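Local coordinates for galactose-binding like protein (Bacteroides thetaiotaomicron, PDB 7M1A) that is a calcium-containing SusE-like protein, represented here by a galactose-binding-like beta-sandwich domain that probably serves in handling carbohydrate, at residues W94-E99 with W106-K111. Numbering follows the deposited sequence.
Sequences WGCATE and WDQWVK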
ATOM      1  N   TRP A  94      -6.865 -10.057 -13.738  1.00  5.59           N
ATOM      2  CA  TRP A  94      -7.731  -9.110 -14.453  1.00  6.25           C
ATOM      3  C   TRP A  94      -6.914  -7.832 -14.668  1.00  6.63           C
ATOM      4  O   TRP A  94      -5.945  -7.527 -13.939  1.00  6.85           O
ATOM      5  CB  TRP A  94      -9.016  -8.732 -13.673  1.00  7.97           C
ATOM      6  CG  TRP A  94      -9.975  -9.840 -13.459  1.00  6.91           C
ATOM      7  CD1 TRP A  94      -9.758 -11.041 -12.797  1.00  8.23           C
ATOM      8  CD2 TRP A  94     -11.318  -9.898 -13.958  1.00  8.33           C
ATOM      9  NE1 TRP A  94     -10.983 -11.764 -12.718  1.00  8.61           N
ATOM     10  CE2 TRP A  94     -11.919 -11.089 -13.477  1.00  9.76           C
ATOM     11  CE3 TRP A  94     -12.027  -9.045 -14.819  1.00  8.40           C
ATOM     12  CZ2 TRP A  94     -13.252 -11.401 -13.828  1.00  9.96           C
ATOM     13  CZ3 TRP A  94     -13.372  -9.317 -15.105  1.00 10.75           C
ATOM     14  CH2 TRP A  94     -13.960 -10.486 -14.596  1.00  8.85           C
ATOM     15  N   GLY A  95      -7.267  -7.040 -15.699  1.00  7.55           N
ATOM     16  CA  GLY A  95      -6.542  -5.820 -15.964  1.00  8.69           C
ATOM     17  C   GLY A  95      -7.429  -4.728 -16.542  1.00  8.10           C
ATOM     18  O   GLY A  95      -8.618  -4.962 -16.912  1.00  7.96           O
ATOM     19  N   CYS A  96      -6.945  -3.474 -16.432  1.00  7.31           N
ATOM     20  CA  CYS A  96      -7.567  -2.375 -17.169  1.00  8.63           C
ATOM     21  C   CYS A  96      -6.495  -1.361 -17.534  1.00  6.74           C
ATOM     22  O   CYS A  96      -5.374  -1.428 -17.081  1.00  7.36           O
ATOM     23  CB  CYS A  96      -8.746  -1.738 -16.425  1.00  9.52           C
ATOM     24  SG  CYS A  96      -8.298  -0.968 -14.837  1.00  9.16           S
ATOM     25  N   ALA A  97      -6.875  -0.403 -18.401  1.00  9.44           N
ATOM     26  CA  ALA A  97      -5.959   0.544 -18.967  1.00  8.49           C
ATOM     27  C   ALA A  97      -6.052   1.923 -18.347  1.00  9.36           C
ATOM     28  O   ALA A  97      -5.116   2.713 -18.555  1.00 11.47           O
ATOM     29  CB  ALA A  97      -6.109   0.705 -20.480  1.00 11.15           C
ATOM     30  N   THR A  98      -7.196   2.252 -17.745  1.00  8.49           N
ATOM     31  CA  THR A  98      -7.335   3.626 -17.226  1.00  7.79           C
ATOM     32  C   THR A  98      -7.609   3.551 -15.710  1.00  7.49           C
ATOM     33  O   THR A  98      -7.939   2.483 -15.147  1.00 10.43           O
ATOM     34  CB  THR A  98      -8.450   4.407 -17.943  1.00  9.94           C
ATOM     35  OG1 THR A  98      -9.767   3.939 -17.666  1.00  9.67           O
ATOM     36  CG2 THR A  98      -8.253   4.537 -19.455  1.00 10.76           C
ATOM     37  N   GLU A  99      -7.481   4.726 -15.035  1.00  8.13           N
ATOM     38  CA  GLU A  99      -7.496   4.730 -13.597  1.00  6.84           C
ATOM     39  C   GLU A  99      -8.620   3.885 -13.022  1.00  6.56           C
ATOM     40  O   GLU A  99      -9.835   4.118 -13.308  1.00  7.74           O
ATOM     41  CB  GLU A  99      -7.770   6.174 -13.153  1.00  9.64           C
ATOM     42  CG  GLU A  99      -7.482   6.379 -11.682  1.00  9.47           C
ATOM     43  CD  GLU A  99      -6.002   6.154 -11.300  1.00  9.29           C
ATOM     44  OE1 GLU A  99      -5.132   6.804 -11.925  1.00 13.29           O
ATOM     45  OE2 GLU A  99      -5.751   5.344 -10.412  1.00 11.08           O
ATOM     46  N   TRP A 106     -16.089  -4.137 -10.534  1.00 10.77           N
ATOM     47  CA  TRP A 106     -15.466  -4.889 -11.633  1.00 10.80           C
ATOM     48  C   TRP A 106     -15.765  -4.317 -13.035  1.00  8.90           C
ATOM     49  O   TRP A 106     -15.254  -4.787 -14.055  1.00 10.45           O
ATOM     50  CB  TRP A 106     -15.871  -6.358 -11.547  1.00 10.93           C
ATOM     51  CG  TRP A 106     -15.247  -7.087 -10.407  1.00 12.20           C
ATOM     52  CD1 TRP A 106     -15.780  -7.360  -9.161  1.00 16.66           C
ATOM     53  CD2 TRP A 106     -13.889  -7.516 -10.349  1.00  9.29           C
ATOM     54  NE1 TRP A 106     -14.848  -8.024  -8.380  1.00 18.31           N
ATOM     55  CE2 TRP A 106     -13.704  -8.161  -9.106  1.00 11.51           C
ATOM     56  CE3 TRP A 106     -12.887  -7.558 -11.307  1.00 11.36           C
ATOM     57  CZ2 TRP A 106     -12.500  -8.764  -8.766  1.00 14.16           C
ATOM     58  CZ3 TRP A 106     -11.693  -8.180 -10.964  1.00 12.40           C
ATOM     59  CH2 TRP A 106     -11.519  -8.772  -9.726  1.00 12.17           C
ATOM     60  N   ASP A 107     -16.689  -3.375 -13.124  1.00  9.24           N
ATOM     61  CA  ASP A 107     -17.211  -2.962 -14.398  1.00  9.44           C
ATOM     62  C   ASP A 107     -16.139  -2.684 -15.446  1.00  9.07           C
ATOM     63  O   ASP A 107     -16.358  -3.006 -16.625  1.00 12.58           O
ATOM     64  CB  ASP A 107     -18.148  -1.743 -14.248  1.00 13.08           C
ATOM     65  CG  ASP A 107     -19.483  -2.088 -13.591  1.00 13.23           C
ATOM     66  OD1 ASP A 107     -19.876  -3.280 -13.544  1.00 18.08           O
ATOM     67  OD2 ASP A 107     -20.183  -1.137 -13.220  1.00 13.63           O
ATOM     68  N   GLN A 108     -15.070  -1.904 -15.118  1.00  9.08           N
ATOM     69  CA  GLN A 108     -14.134  -1.464 -16.118  1.00  9.32           C
ATOM     70  C   GLN A 108     -13.090  -2.567 -16.456  1.00  7.37           C
ATOM     71  O   GLN A 108     -12.219  -2.320 -17.315  1.00  8.65           O
ATOM     72  CB  GLN A 108     -13.378  -0.180 -15.741  1.00 10.13           C
ATOM     73  CG  GLN A 108     -12.272  -0.393 -14.729  1.00  9.88           C
ATOM     74  CD  GLN A 108     -11.983   0.897 -13.992  1.00  9.72           C
ATOM     75  OE1 GLN A 108     -12.606   1.161 -12.975  1.00  8.89           O
ATOM     76  NE2 GLN A 108     -11.059   1.688 -14.548  1.00  9.67           N
ATOM     77  N   TRP A 109     -13.012  -3.683 -15.674  1.00  8.96           N
ATOM     78  CA  TRP A 109     -11.870  -4.675 -15.709  1.00  8.71           C
ATOM     79  C   TRP A 109     -12.196  -5.759 -16.740  1.00  8.59           C
ATOM     80  O   TRP A 109     -13.368  -6.159 -16.911  1.00  9.79           O
ATOM     81  CB  TRP A 109     -11.730  -5.243 -14.294  1.00  9.17           C
ATOM     82  CG  TRP A 109     -11.291  -4.222 -13.284  1.00  6.42           C
ATOM     83  CD1 TRP A 109     -12.095  -3.434 -12.537  1.00  9.26           C
ATOM     84  CD2 TRP A 109      -9.944  -3.977 -12.914  1.00  8.49           C
ATOM     85  NE1 TRP A 109     -11.292  -2.624 -11.730  1.00  7.54           N
ATOM     86  CE2 TRP A 109      -9.966  -2.974 -11.917  1.00  8.29           C
ATOM     87  CE3 TRP A 109      -8.709  -4.526 -13.363  1.00  8.59           C
ATOM     88  CZ2 TRP A 109      -8.796  -2.504 -11.320  1.00  9.04           C
ATOM     89  CZ3 TRP A 109      -7.564  -4.057 -12.752  1.00  8.63           C
ATOM     90  CH2 TRP A 109      -7.612  -3.040 -11.772  1.00  8.31           C
ATOM     91  N   VAL A 110     -11.107  -6.321 -17.308  1.00  8.78           N
ATOM     92  CA  VAL A 110     -11.212  -7.408 -18.224  1.00  9.46           C
ATOM     93  C   VAL A 110     -10.405  -8.576 -17.673  1.00  7.55           C
ATOM     94  O   VAL A 110      -9.326  -8.426 -17.106  1.00  9.14           O
ATOM     95  CB  VAL A 110     -10.743  -6.940 -19.622  1.00 15.14           C
ATOM     96  CG1 VAL A 110     -10.685  -8.068 -20.642  1.00 21.20           C
ATOM     97  CG2 VAL A 110     -11.758  -5.926 -20.167  1.00 20.59           C
ATOM     98  N   LYS A 111     -10.939  -9.789 -17.822  1.00  9.17           N
ATOM     99  CA  LYS A 111     -10.273 -10.978 -17.278  1.00  8.83           C
ATOM    100  C   LYS A 111      -9.213 -11.439 -18.288  1.00  8.36           C
ATOM    101  O   LYS A 111      -9.518 -11.679 -19.444  1.00 10.84           O
ATOM    102  CB  LYS A 111     -11.248 -12.127 -16.989  1.00  9.50           C
ATOM    103  CG  LYS A 111     -10.538 -13.333 -16.333  1.00 12.01           C
ATOM    104  CD  LYS A 111     -11.505 -14.397 -15.819  1.00 16.10           C
ATOM    105  CE  LYS A 111     -12.298 -15.045 -16.933  1.00 20.16           C
ATOM    106  NZ  LYS A 111     -13.083 -16.149 -16.378  1.00 22.78           N
TER
HETATM  107  O   HOH W   1      -9.996   1.226 -17.372  1.00 10.68           O
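W94 lies between K111 and W106 where strands 88-96 and 110-116 form an antiparallel hairpin, in a sheet of the galactose-binding-like beta sandwich. G95 and V110 form the hydrogen-bonded pair, with G95 N to V110 O and V110 N to G95 O both 2.9 Å, while W94 and K111 form the adjoining non-hydrogen-bonded pair. With CG of W94 beside its own backbone N (chi1 -66°), the indole reaches across the neighbouring strand. K111 CB sits over one face, 3.6 Å from the centroid of the six-membered ring in a CH-pi contact; CG and CD continue past the CE2-CZ2 side of the ring before the end turns away, and NZ forms a salt bridge with D114 OD1. From the opposite face W106 directs the edge of its ring at the indole in an edge-to-face pair with planes at 52°, its CZ3 lying 3.5 Å from W94 CG. W106 also makes a cation-pi contact with R155 of strand 151-158, and W94 NE1 is hydrogen-bonded to E92 OE1.

A type I turn from W106 to W109 packs the buried W109 ring against the end of strand 88-96. C96 SG, set between its own backbone N and carbonyl carbon (chi1 62°), makes a sulfur-aromatic contact with the six-membered ring of W109, almost directly above the centroid at 3.6 Å, while W109 CE3 packs against G95 C at 3.4 Å.

Beyond the paired strands, the Q108 side chain ties the turn to the loop that leaves strand 88-96. Its OE1 accepts from N101 N, and a water accepts from both T98 N and Q108 NE2. The same NE2 gives E99 O a fairly straight 3.0 Å bond, lying close to the Q108 amide plane but arriving above the plane of the E99 carbonyl.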